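Local coordinates for protein cGAS/DncV-like nucleotidyltransferase in E. coli homolog (Elizabethkingia meningoseptica ATCC 13253 = NBRC 12535, PDB 6E0O) that synthesises cyclic dinucleotide second messengers from nucleoside triphosphates, with magnesium as cofactor, as part of a CBASS defence system against bacteriophage, at residues V42-Q47 with I64-D69; D99-D104 with P139-K144; N183-L188 with V226-F231; K190-I195 with Q238-V243. One frame throughout, in Å; residues are numbered along the deposited sequence.

How the contacts relate
From the N terminus, contact 1 closes first: strand 42-47 pairs with strand 62-68 across a short connection that includes helix 48-52. Contact 2 follows in series, closing 34 residues as helix 98-113 packs on strand 135-147, the strand beside 62-68 in the same sheet. Met66 and Tyr68 share backbone hydrogen bonds with Cys140, so these contacts tie three neighbouring strands and helix 98-113 of the nucleotidyltransferase core. Contacts 3 and 4 belong to the helical part, cross along the chain, and close 37 and 42 residues without a strand. Contact 3 joins turn 185-188 to the loop before helix 236-252; contact 4 crosses that helix with helix 188-205. Phe231 packs on Thr239 and Val243.

Contact 1 (V42-Q47 with I64-D69); sequences VTIFLQ and IVMRYD. With nucleotides of chain B.
Strand 42-47 runs antiparallel to strand 64-68, as Thr43 pairs with Arg67 and Phe45 with Val65 in the sheet of a nucleotidyltransferase core. Each pair is closed by two backbone hydrogen bonds. The shortest runs from Val65 N to Phe45 O at 2.7 Å, with the donor nearly on the C=O axis. Between the pairs, Val65 O also receives the CA-H of Ile44, CA to O 3.2 Å.

At the far end, Asp69 turns its carboxylate back to the strands. Its OD2 accepts from Thr43 OG1 at 2.7 Å on the syn lone pair and from Arg67 NE at 2.8 Å on the anti lone pair, the latter a salt bridge lying in the guanidinium plane. This one oxygen ties Thr43 and Arg67 together; the arginine chain, bent at chi3 (66°), lies alongside the threonine.

On the same face of the sheet, Val65 CB sits over the centre of the Phe45 ring, 3.7 Å from its centroid, a CH-pi contact. On the other face mostly apolar side chains meet: Met66 CG touches Val42 CB, Ile44 CG2 touches Ile64 CG2, and helix 21-38 packs there.

Gln47, which probably binds ATP, rests its CD on Val65 CG2. From there its NE2 gives a weak hydrogen bond to O2' of nucleotide A2 of chain B (3.2 Å) and approaches N3 of that adenine to 2.7 Å.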
# COMPACT_ATOMS: atom_id res chain seq x y z
N VAL A 42 -16.69 -15.53 -0.18
CA VAL A 42 -15.65 -14.52 -0.26
C VAL A 42 -14.30 -15.12 0.09
O VAL A 42 -14.20 -16.08 0.86
CB VAL A 42 -15.94 -13.32 0.67
CG1 VAL A 42 -17.22 -12.63 0.26
CG2 VAL A 42 -16.01 -13.76 2.14
N THR A 43 -13.25 -14.53 -0.48
CA THR A 43 -11.88 -14.72 -0.02
C THR A 43 -11.51 -13.47 0.76
O THR A 43 -11.71 -12.35 0.28
CB THR A 43 -10.92 -14.86 -1.20
OG1 THR A 43 -11.24 -16.04 -1.95
CG2 THR A 43 -9.48 -14.97 -0.74
N ILE A 44 -10.98 -13.65 1.97
CA ILE A 44 -10.50 -12.54 2.79
C ILE A 44 -8.98 -12.61 2.82
O ILE A 44 -8.41 -13.68 3.05
CB ILE A 44 -11.12 -12.58 4.20
CG1 ILE A 44 -12.63 -12.29 4.11
CG2 ILE A 44 -10.43 -11.57 5.10
CD1 ILE A 44 -13.41 -12.54 5.40
N PHE A 45 -8.34 -11.48 2.55
CA PHE A 45 -6.88 -11.40 2.52
C PHE A 45 -6.47 -9.98 2.83
O PHE A 45 -7.31 -9.08 2.89
CB PHE A 45 -6.32 -11.91 1.20
CG PHE A 45 -6.64 -11.06 0.01
CD1 PHE A 45 -7.79 -11.26 -0.74
CD2 PHE A 45 -5.75 -10.08 -0.40
CE1 PHE A 45 -8.06 -10.48 -1.87
CE2 PHE A 45 -6.00 -9.30 -1.52
CZ PHE A 45 -7.15 -9.50 -2.26
N LEU A 46 -5.18 -9.77 3.04
CA LEU A 46 -4.67 -8.45 3.36
C LEU A 46 -4.02 -7.81 2.14
O LEU A 46 -3.43 -8.48 1.29
CB LEU A 46 -3.64 -8.51 4.48
CG LEU A 46 -4.10 -9.12 5.80
CD1 LEU A 46 -2.99 -8.97 6.86
CD2 LEU A 46 -5.42 -8.52 6.28
N GLN A 47 -4.09 -6.49 2.09
CA GLN A 47 -3.24 -5.73 1.18
C GLN A 47 -2.64 -4.56 1.95
O GLN A 47 -2.80 -4.46 3.17
CB GLN A 47 -4.05 -5.25 -0.01
CG GLN A 47 -5.04 -4.19 0.33
CD GLN A 47 -5.80 -3.69 -0.86
OE1 GLN A 47 -5.76 -4.29 -1.94
NE2 GLN A 47 -6.50 -2.58 -0.68
N ILE A 64 -8.16 -4.86 4.98
CA ILE A 64 -8.69 -6.21 4.85
C ILE A 64 -9.56 -6.26 3.60
O ILE A 64 -10.60 -5.59 3.54
CB ILE A 64 -9.51 -6.61 6.09
CG1 ILE A 64 -8.67 -6.49 7.35
CG2 ILE A 64 -10.10 -8.00 5.93
CD1 ILE A 64 -9.46 -6.72 8.63
N VAL A 65 -9.15 -7.06 2.63
CA VAL A 65 -9.88 -7.19 1.37
C VAL A 65 -10.89 -8.32 1.51
O VAL A 65 -10.55 -9.41 1.99
CB VAL A 65 -8.92 -7.45 0.21
CG1 VAL A 65 -9.71 -7.52 -1.09
CG2 VAL A 65 -7.83 -6.39 0.12
N MET A 66 -12.12 -8.07 1.09
CA MET A 66 -13.16 -9.09 1.05
C MET A 66 -13.59 -9.25 -0.41
O MET A 66 -14.39 -8.46 -0.91
CB MET A 66 -14.35 -8.75 1.93
CG MET A 66 -15.31 -9.92 2.06
SD MET A 66 -16.96 -9.51 2.62
CE MET A 66 -17.66 -8.86 1.11
N ARG A 67 -13.05 -10.27 -1.07
CA ARG A 67 -13.29 -10.49 -2.49
C ARG A 67 -14.46 -11.45 -2.66
O ARG A 67 -14.36 -12.64 -2.35
CB ARG A 67 -12.03 -11.06 -3.14
CG ARG A 67 -12.11 -11.21 -4.65
CD ARG A 67 -10.87 -11.89 -5.21
NE ARG A 67 -10.75 -13.27 -4.75
CZ ARG A 67 -9.64 -13.99 -4.86
NH1 ARG A 67 -8.56 -13.46 -5.42
NH2 ARG A 67 -9.61 -15.23 -4.41
N TYR A 68 -15.59 -10.92 -3.13
CA TYR A 68 -16.76 -11.75 -3.40
C TYR A 68 -16.49 -12.43 -4.72
O TYR A 68 -16.38 -11.78 -5.76
CB TYR A 68 -18.03 -10.90 -3.45
CG TYR A 68 -19.25 -11.78 -3.50
CD1 TYR A 68 -19.69 -12.32 -4.69
CD2 TYR A 68 -19.93 -12.12 -2.34
CE1 TYR A 68 -20.79 -13.15 -4.74
CE2 TYR A 68 -21.02 -12.95 -2.37
CZ TYR A 68 -21.45 -13.46 -3.57
OH TYR A 68 -22.55 -14.28 -3.57
N ASP A 69 -16.36 -13.75 -4.70
CA ASP A 69 -15.78 -14.43 -5.84
C ASP A 69 -16.39 -15.80 -6.09
O ASP A 69 -15.77 -16.64 -6.74
CB ASP A 69 -14.27 -14.54 -5.67
CG ASP A 69 -13.88 -15.23 -4.39
OD1 ASP A 69 -14.75 -15.90 -3.78
OD2 ASP A 69 -12.71 -15.11 -3.98
P A B 2 -6.96 5.88 -0.08
OP1 A B 2 -7.59 5.84 -1.42
OP2 A B 2 -7.34 6.96 0.87
O5' A B 2 -7.25 4.49 0.64
C5' A B 2 -8.51 4.22 1.25
C4' A B 2 -8.78 2.74 1.35
O4' A B 2 -9.01 2.22 0.01
C3' A B 2 -7.64 1.91 1.94
O3' A B 2 -8.16 0.82 2.70
C2' A B 2 -6.92 1.39 0.71
O2' A B 2 -6.21 0.18 0.90
C1' A B 2 -8.06 1.22 -0.29
N9 A B 2 -7.63 1.41 -1.68
C8 A B 2 -7.33 2.60 -2.29
N7 A B 2 -6.97 2.48 -3.54
C5 A B 2 -7.02 1.11 -3.77
C6 A B 2 -6.74 0.32 -4.90
N6 A B 2 -6.35 0.80 -6.08
N1 A B 2 -6.92 -1.00 -4.77
C2 A B 2 -7.31 -1.51 -3.60
N3 A B 2 -7.60 -0.88 -2.47
C4 A B 2 -7.43 0.44 -2.62

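Contact 2 (D99-D104 with P139-K144); sequences DELKAD and PCFVLK
Helix 99-104 packs against strand 139-144 with Leu101 and Lys102 facing Pro139, the axes 8.4 Å apart at their closest and their N-to-C directions 140° apart. This is a helix lying on the sheet of the nucleotidyltransferase core, and it meets Pro139, Cys140 and Phe141 of the strand. No hydrogen bond crosses between the two segments; the contact is van der Waals packing, nearly all of it between carbons.

Leu101 carries most of it through a single methyl. Its CG is anti to the backbone N, and chi2 of 64° then brings CD2 to the strand, where it touches three residues in succession. Leu101 CD2 lies 4.1 Å from Pro139 CB, and Leu101 CD2 to the backbone oxygen Cys140 O is 3.7 Å. The methyl also sits over one face of the Phe141 ring, 4.1 Å from the centroid and 28° off the normal, a CH-pi contact, the leucine and phenylalanine side chains reaching out from their two backbones to meet. The same leucine touches Met66, Tyr68 and Phe38, so it is buried where the helix, two strands of the sheet and helix 21-38 come together.

Lys102 contributes the root of its side chain, while the extended remainder leads away from the strand. Its ammonium group is satisfied elsewhere, by a salt bridge with Asp162 and a hydrogen bond to Lys120 O. Cys140 points its side chain to the other side of the sheet, toward Val65 and Ile157, leaving its carbonyl on the leucine side. Beside this, the pyrrolidine ring of Pro139 meets the lysine obliquely, its CG 4.1 Å from Lys102 CG.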
# COMPACT_ATOMS: atom_id res chain seq x y z
N ASP A 99 -22.99 -2.12 -5.67
CA ASP A 99 -23.67 -1.33 -4.66
C ASP A 99 -24.28 -2.23 -3.59
O ASP A 99 -24.17 -1.96 -2.39
CB ASP A 99 -24.78 -0.49 -5.28
CG ASP A 99 -24.25 0.62 -6.15
OD1 ASP A 99 -23.08 1.01 -5.97
OD2 ASP A 99 -25.02 1.12 -7.00
N GLU A 100 -24.92 -3.33 -4.02
CA GLU A 100 -25.49 -4.28 -3.08
C GLU A 100 -24.41 -4.94 -2.25
O GLU A 100 -24.57 -5.14 -1.04
CB GLU A 100 -26.27 -5.36 -3.84
CG GLU A 100 -27.46 -4.90 -4.63
CD GLU A 100 -27.99 -6.04 -5.50
OE1 GLU A 100 -27.65 -6.08 -6.70
OE2 GLU A 100 -28.70 -6.91 -4.96
N LEU A 101 -23.29 -5.33 -2.89
CA LEU A 101 -22.20 -5.94 -2.14
C LEU A 101 -21.71 -5.02 -1.03
O LEU A 101 -21.54 -5.44 0.11
CB LEU A 101 -21.04 -6.30 -3.08
CG LEU A 101 -19.81 -6.88 -2.37
CD1 LEU A 101 -20.12 -8.21 -1.70
CD2 LEU A 101 -18.66 -7.04 -3.36
N LYS A 102 -21.46 -3.75 -1.36
CA LYS A 102 -20.91 -2.85 -0.36
C LYS A 102 -21.92 -2.58 0.75
O LYS A 102 -21.55 -2.51 1.93
CB LYS A 102 -20.41 -1.56 -1.01
CG LYS A 102 -19.70 -0.64 -0.05
CD LYS A 102 -18.96 0.47 -0.77
CE LYS A 102 -18.24 1.38 0.20
NZ LYS A 102 -17.60 2.51 -0.53
N ALA A 103 -23.19 -2.43 0.39
CA ALA A 103 -24.23 -2.23 1.41
C ALA A 103 -24.35 -3.45 2.32
O ALA A 103 -24.50 -3.31 3.53
CB ALA A 103 -25.57 -1.93 0.74
N ASP A 104 -24.29 -4.65 1.74
CA ASP A 104 -24.38 -5.86 2.54
C ASP A 104 -23.16 -6.01 3.44
O ASP A 104 -23.27 -6.48 4.58
CB ASP A 104 -24.51 -7.07 1.62
CG ASP A 104 -25.87 -7.16 0.95
OD1 ASP A 104 -26.78 -6.38 1.30
OD2 ASP A 104 -26.01 -8.02 0.06
N PRO A 139 -14.61 -4.39 0.20
CA PRO A 139 -15.35 -5.33 -0.66
C PRO A 139 -14.96 -5.12 -2.12
O PRO A 139 -14.73 -4.00 -2.55
CB PRO A 139 -16.82 -4.99 -0.39
CG PRO A 139 -16.79 -3.56 0.02
CD PRO A 139 -15.49 -3.37 0.78
N CYS A 140 -14.91 -6.22 -2.86
CA CYS A 140 -14.48 -6.15 -4.25
C CYS A 140 -14.85 -7.44 -4.97
O CYS A 140 -15.33 -8.39 -4.35
CB CYS A 140 -12.97 -5.90 -4.36
SG CYS A 140 -11.97 -7.20 -3.60
N PHE A 141 -14.63 -7.44 -6.28
CA PHE A 141 -14.82 -8.59 -7.14
C PHE A 141 -13.49 -8.96 -7.80
O PHE A 141 -12.53 -8.19 -7.80
CB PHE A 141 -15.82 -8.26 -8.25
CG PHE A 141 -17.24 -8.01 -7.79
CD1 PHE A 141 -17.91 -8.93 -7.01
CD2 PHE A 141 -17.91 -6.87 -8.18
CE1 PHE A 141 -19.23 -8.71 -6.62
CE2 PHE A 141 -19.22 -6.65 -7.79
CZ PHE A 141 -19.87 -7.56 -7.01
N VAL A 142 -13.46 -10.17 -8.38
CA VAL A 142 -12.36 -10.57 -9.24
C VAL A 142 -12.30 -9.69 -10.48
O VAL A 142 -13.33 -9.35 -11.08
CB VAL A 142 -12.52 -12.04 -9.64
CG1 VAL A 142 -11.51 -12.45 -10.71
CG2 VAL A 142 -12.41 -12.95 -8.44
N LEU A 143 -11.08 -9.34 -10.87
CA LEU A 143 -10.81 -8.59 -12.08
C LEU A 143 -9.82 -9.35 -12.95
O LEU A 143 -8.82 -9.86 -12.45
CB LEU A 143 -10.16 -7.25 -11.74
CG LEU A 143 -9.59 -6.46 -12.92
CD1 LEU A 143 -10.72 -5.88 -13.74
CD2 LEU A 143 -8.63 -5.38 -12.44
N LYS A 144 -10.08 -9.39 -14.25
CA LYS A 144 -9.12 -9.90 -15.22
C LYS A 144 -8.88 -8.84 -16.27
O LYS A 144 -9.83 -8.30 -16.84
CB LYS A 144 -9.60 -11.20 -15.85
CG LYS A 144 -9.74 -12.27 -14.79
CD LYS A 144 -10.12 -13.61 -15.33
CE LYS A 144 -10.04 -14.62 -14.20
NZ LYS A 144 -10.43 -15.98 -14.64

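Contact 3 (N183-L188 with V226-F231); sequences NQTYRL and VPNNQF
A type I' beta turn from Thr185 to Leu188, linking helix 171-184 to helix 188-205, packs against Asn228, which opens a 3-10 segment, and the Phe231 that follows that segment. The turn is closed by the backbone bond from Leu188 N to Thr185 O, and Tyr186 and Arg187 both have positive phi, as its two central residues require.

Phe231 is the main apolar partner. Its CD1 lies 3.7 Å from Thr185 CG2, while CD2 on the other side of the ring lies 3.8 Å from Leu188 CB, so residues from both ends of the turn meet the one ring. Thr185 CG2 also approaches the amide oxygen Asn228 OD1 at 3.4 Å. With chi1 at 54°, the threonine places its hydroxyl between the backbone N and the carbonyl carbon; OG1 is hydrogen-bonded to Lys181 O and Tyr189 N, leaving the methyl for this contact.

One polar bond crosses. Asn228 ND2 donates to Gln184 OE1 at 3.1 Å, with the acceptor near the asparagine amide plane. The donor lies 57° out of the glutamine carbonyl plane, so it meets the oxygen from above and not on a lone pair; the two amide planes are 72° apart. Tyr186 turns its ring edge to Phe231 O, with CE2 3.8 Å away.

Lys181, from helix 171-184, hydrogen-bonds both Asn228 OD1 and Val226 O. Leu188 and Phe231 both touch Thr239 of helix 236-252, so the loop after helix 216-224 touches helix 171-184 through Lys181 and helix 236-252 through Thr239.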
# COMPACT_ATOMS: atom_id res chain seq x y z
N ASN A 183 14.36 -9.12 -1.17
CA ASN A 183 15.23 -10.27 -0.99
C ASN A 183 16.51 -10.17 -1.80
O ASN A 183 17.51 -10.77 -1.41
CB ASN A 183 14.47 -11.55 -1.33
CG ASN A 183 13.41 -11.89 -0.29
OD1 ASN A 183 13.35 -11.31 0.78
ND2 ASN A 183 12.56 -12.85 -0.63
N GLN A 184 16.50 -9.41 -2.89
CA GLN A 184 17.67 -9.28 -3.75
C GLN A 184 18.53 -8.07 -3.42
O GLN A 184 19.61 -7.93 -3.99
CB GLN A 184 17.23 -9.12 -5.20
CG GLN A 184 16.62 -10.35 -5.80
CD GLN A 184 15.93 -10.05 -7.10
OE1 GLN A 184 15.49 -8.92 -7.34
NE2 GLN A 184 15.81 -11.06 -7.95
N THR A 185 18.07 -7.18 -2.55
CA THR A 185 18.76 -5.92 -2.28
C THR A 185 19.23 -5.83 -0.84
O THR A 185 19.26 -4.74 -0.26
CB THR A 185 17.87 -4.73 -2.63
OG1 THR A 185 16.61 -4.85 -1.94
CG2 THR A 185 17.65 -4.62 -4.12
N TYR A 186 19.62 -6.95 -0.24
CA TYR A 186 20.10 -6.94 1.14
C TYR A 186 19.03 -6.42 2.09
O TYR A 186 19.33 -5.82 3.12
CB TYR A 186 21.40 -6.14 1.27
CG TYR A 186 22.42 -6.50 0.22
CD1 TYR A 186 23.13 -7.69 0.30
CD2 TYR A 186 22.67 -5.66 -0.85
CE1 TYR A 186 24.06 -8.04 -0.65
CE2 TYR A 186 23.61 -6.00 -1.82
CZ TYR A 186 24.30 -7.19 -1.70
OH TYR A 186 25.23 -7.54 -2.65
N ARG A 187 17.76 -6.64 1.73
CA ARG A 187 16.60 -6.19 2.50
C ARG A 187 16.44 -4.68 2.48
O ARG A 187 15.60 -4.12 3.20
CB ARG A 187 16.61 -6.77 3.92
CG ARG A 187 16.91 -8.29 3.92
CD ARG A 187 16.32 -9.04 5.13
NE ARG A 187 14.88 -8.81 5.14
CZ ARG A 187 14.01 -9.36 4.30
NH1 ARG A 187 14.40 -10.24 3.39
NH2 ARG A 187 12.74 -9.01 4.37
N LEU A 188 17.18 -3.99 1.62
CA LEU A 188 17.17 -2.53 1.63
C LEU A 188 16.01 -1.93 0.84
O LEU A 188 15.64 -0.79 1.13
CB LEU A 188 18.52 -1.98 1.17
CG LEU A 188 19.67 -2.28 2.13
CD1 LEU A 188 20.99 -1.97 1.46
CD2 LEU A 188 19.52 -1.48 3.42
N VAL A 226 14.22 1.78 -8.79
CA VAL A 226 15.66 2.02 -8.63
C VAL A 226 16.38 0.71 -8.85
O VAL A 226 16.04 -0.30 -8.21
CB VAL A 226 15.94 2.58 -7.24
CG1 VAL A 226 17.45 2.71 -7.01
CG2 VAL A 226 15.25 3.92 -7.04
N PRO A 227 17.38 0.63 -9.74
CA PRO A 227 18.03 -0.65 -10.00
C PRO A 227 18.64 -1.26 -8.75
O PRO A 227 19.12 -0.56 -7.86
CB PRO A 227 19.10 -0.31 -11.03
CG PRO A 227 18.53 0.89 -11.76
CD PRO A 227 17.86 1.68 -10.66
N ASN A 228 18.61 -2.59 -8.70
CA ASN A 228 19.11 -3.31 -7.53
C ASN A 228 20.54 -2.92 -7.17
O ASN A 228 20.89 -2.93 -5.99
CB ASN A 228 19.04 -4.82 -7.78
CG ASN A 228 17.64 -5.37 -7.66
OD1 ASN A 228 16.68 -4.65 -7.37
ND2 ASN A 228 17.52 -6.67 -7.87
N ASN A 229 21.38 -2.61 -8.17
CA ASN A 229 22.78 -2.32 -7.89
C ASN A 229 22.99 -0.96 -7.23
O ASN A 229 24.14 -0.61 -6.96
CB ASN A 229 23.65 -2.49 -9.15
CG ASN A 229 23.40 -1.42 -10.19
OD1 ASN A 229 22.64 -0.48 -9.99
ND2 ASN A 229 24.08 -1.57 -11.32
N GLN A 230 21.93 -0.21 -6.94
CA GLN A 230 22.04 1.02 -6.17
C GLN A 230 21.92 0.78 -4.67
O GLN A 230 22.15 1.71 -3.89
CB GLN A 230 20.94 2.01 -6.58
CG GLN A 230 20.96 2.42 -8.02
CD GLN A 230 22.17 3.26 -8.34
OE1 GLN A 230 22.48 4.23 -7.65
NE2 GLN A 230 22.88 2.89 -9.40
N PHE A 231 21.52 -0.42 -4.26
CA PHE A 231 21.33 -0.74 -2.85
C PHE A 231 22.62 -1.36 -2.32
O PHE A 231 23.04 -2.42 -2.78
CB PHE A 231 20.12 -1.67 -2.70
CG PHE A 231 18.82 -1.03 -3.15
CD1 PHE A 231 18.46 -1.02 -4.48
CD2 PHE A 231 17.96 -0.43 -2.24
CE1 PHE A 231 17.28 -0.44 -4.91
CE2 PHE A 231 16.78 0.16 -2.66
CZ PHE A 231 16.44 0.15 -4.00

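Contact 4 (K190-I195 with Q238-V243); sequences KRMVRI and QTLRNV
Two successive bends in the Met192 chain, chi2 -63° and chi3 131°, bring its sulfur and terminal methyl against the helix that carries Thr239 and Leu240. SD lies 3.6 Å from Leu240 CA and 3.7 Å from Leu240 CB, close against the helix backbone, while CE turns to Thr239 CG2 at 3.8 Å. The methionine CG touches that same threonine methyl at 3.8 Å, so the curled methionine lies along Thr239 CG2 with CG, SD and CE. In Thr239 itself CG2 stands anti to the backbone N, where it meets the methionine; its OG1 is engaged with Ile232 N and Asn235 O.

These residues form the crossing of helix 188-205 with helix 236-252 in the helical part of this CD-NTase. The axes of the two short segments are 10.7 Å apart at closest and cross at -76°, nearly perpendicular, so a small patch of residues from each makes the contact. All of them are buried, and no hydrogen bond joins the two segments.

One turn further along the first helix, Ile195 meets the end of the Leu240 side chain, with CG2 3.8 Å from CD2 of that leucine. Leu240 therefore spans both partners, Met192 at its root and Ile195 at its tip. Beyond, it touches Leu289 of helix 275-289 and Tyr291. Val243 adds a looser approach, its CG2 4.2 Å from Met192 CG.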
# COMPACT_ATOMS: atom_id res chain seq x y z
N LYS A 190 12.68 -2.51 0.97
CA LYS A 190 11.58 -2.11 1.85
C LYS A 190 12.07 -1.18 2.96
O LYS A 190 11.31 -0.33 3.43
CB LYS A 190 10.85 -3.32 2.43
CG LYS A 190 10.05 -4.07 1.37
CD LYS A 190 9.20 -5.17 1.94
CE LYS A 190 8.40 -5.85 0.84
NZ LYS A 190 7.58 -6.95 1.41
N ARG A 191 13.32 -1.33 3.39
CA ARG A 191 13.88 -0.44 4.40
C ARG A 191 13.93 1.00 3.89
O ARG A 191 13.61 1.93 4.63
CB ARG A 191 15.24 -0.96 4.85
CG ARG A 191 15.06 -2.18 5.71
CD ARG A 191 16.35 -2.85 6.09
NE ARG A 191 16.04 -4.14 6.70
CZ ARG A 191 16.96 -4.99 7.13
NH1 ARG A 191 18.24 -4.68 7.04
NH2 ARG A 191 16.58 -6.15 7.64
N MET A 192 14.28 1.18 2.61
CA MET A 192 14.28 2.51 2.02
C MET A 192 12.86 3.04 1.84
O MET A 192 12.61 4.23 2.07
CB MET A 192 15.01 2.47 0.68
CG MET A 192 16.51 2.22 0.83
SD MET A 192 17.36 3.53 1.74
CE MET A 192 18.30 2.60 2.94
N VAL A 193 11.91 2.18 1.46
CA VAL A 193 10.51 2.59 1.42
C VAL A 193 10.08 3.11 2.78
O VAL A 193 9.45 4.16 2.90
CB VAL A 193 9.61 1.43 0.96
CG1 VAL A 193 8.13 1.75 1.21
CG2 VAL A 193 9.84 1.11 -0.51
N ARG A 194 10.40 2.35 3.84
CA ARG A 194 10.00 2.76 5.18
C ARG A 194 10.62 4.10 5.56
O ARG A 194 9.94 4.96 6.13
CB ARG A 194 10.32 1.67 6.18
CG ARG A 194 9.50 0.41 5.96
CD ARG A 194 9.79 -0.63 7.05
NE ARG A 194 9.55 -1.98 6.58
CZ ARG A 194 10.47 -2.93 6.45
NH1 ARG A 194 11.74 -2.71 6.78
NH2 ARG A 194 10.12 -4.12 6.00
N ILE A 195 11.91 4.30 5.27
CA ILE A 195 12.53 5.58 5.58
C ILE A 195 11.79 6.72 4.89
O ILE A 195 11.51 7.75 5.49
CB ILE A 195 14.02 5.58 5.21
CG1 ILE A 195 14.83 4.68 6.14
CG2 ILE A 195 14.57 7.01 5.24
CD1 ILE A 195 16.22 4.37 5.62
N GLN A 238 24.37 5.91 2.19
CA GLN A 238 24.69 6.00 0.77
C GLN A 238 23.60 5.38 -0.08
O GLN A 238 23.32 5.85 -1.19
CB GLN A 238 26.05 5.37 0.48
CG GLN A 238 26.59 5.78 -0.88
CD GLN A 238 26.98 7.27 -0.96
OE1 GLN A 238 26.98 8.00 0.05
NE2 GLN A 238 27.30 7.72 -2.15
N THR A 239 22.97 4.30 0.40
CA THR A 239 21.86 3.72 -0.35
C THR A 239 20.73 4.72 -0.50
O THR A 239 20.17 4.88 -1.59
CB THR A 239 21.35 2.45 0.34
OG1 THR A 239 22.35 1.43 0.28
CG2 THR A 239 20.07 1.94 -0.34
N LEU A 240 20.37 5.40 0.59
CA LEU A 240 19.28 6.37 0.54
C LEU A 240 19.64 7.52 -0.38
O LEU A 240 18.80 7.99 -1.15
CB LEU A 240 18.97 6.87 1.95
CG LEU A 240 17.82 7.87 2.11
CD1 LEU A 240 16.50 7.31 1.60
CD2 LEU A 240 17.73 8.28 3.57
N ARG A 241 20.90 7.97 -0.35
CA ARG A 241 21.36 8.96 -1.31
C ARG A 241 21.17 8.46 -2.73
O ARG A 241 20.62 9.17 -3.59
CB ARG A 241 22.83 9.29 -1.06
CG ARG A 241 23.31 10.47 -1.85
CD ARG A 241 24.82 10.64 -1.72
NE ARG A 241 25.24 11.97 -2.12
CZ ARG A 241 25.49 12.34 -3.37
NH1 ARG A 241 25.37 11.46 -4.36
NH2 ARG A 241 25.86 13.59 -3.62
N ASN A 242 21.61 7.23 -3.01
CA ASN A 242 21.47 6.68 -4.35
C ASN A 242 20.01 6.63 -4.78
O ASN A 242 19.68 6.95 -5.93
CB ASN A 242 22.02 5.25 -4.40
CG ASN A 242 23.51 5.17 -4.34
OD1 ASN A 242 24.22 6.18 -4.44
ND2 ASN A 242 24.02 3.96 -4.19
N VAL A 243 19.11 6.21 -3.88
CA VAL A 243 17.69 6.08 -4.20
C VAL A 243 17.11 7.44 -4.57
O VAL A 243 16.42 7.58 -5.58
CB VAL A 243 16.95 5.45 -3.01
CG1 VAL A 243 15.44 5.65 -3.13
CG2 VAL A 243 17.26 3.96 -2.92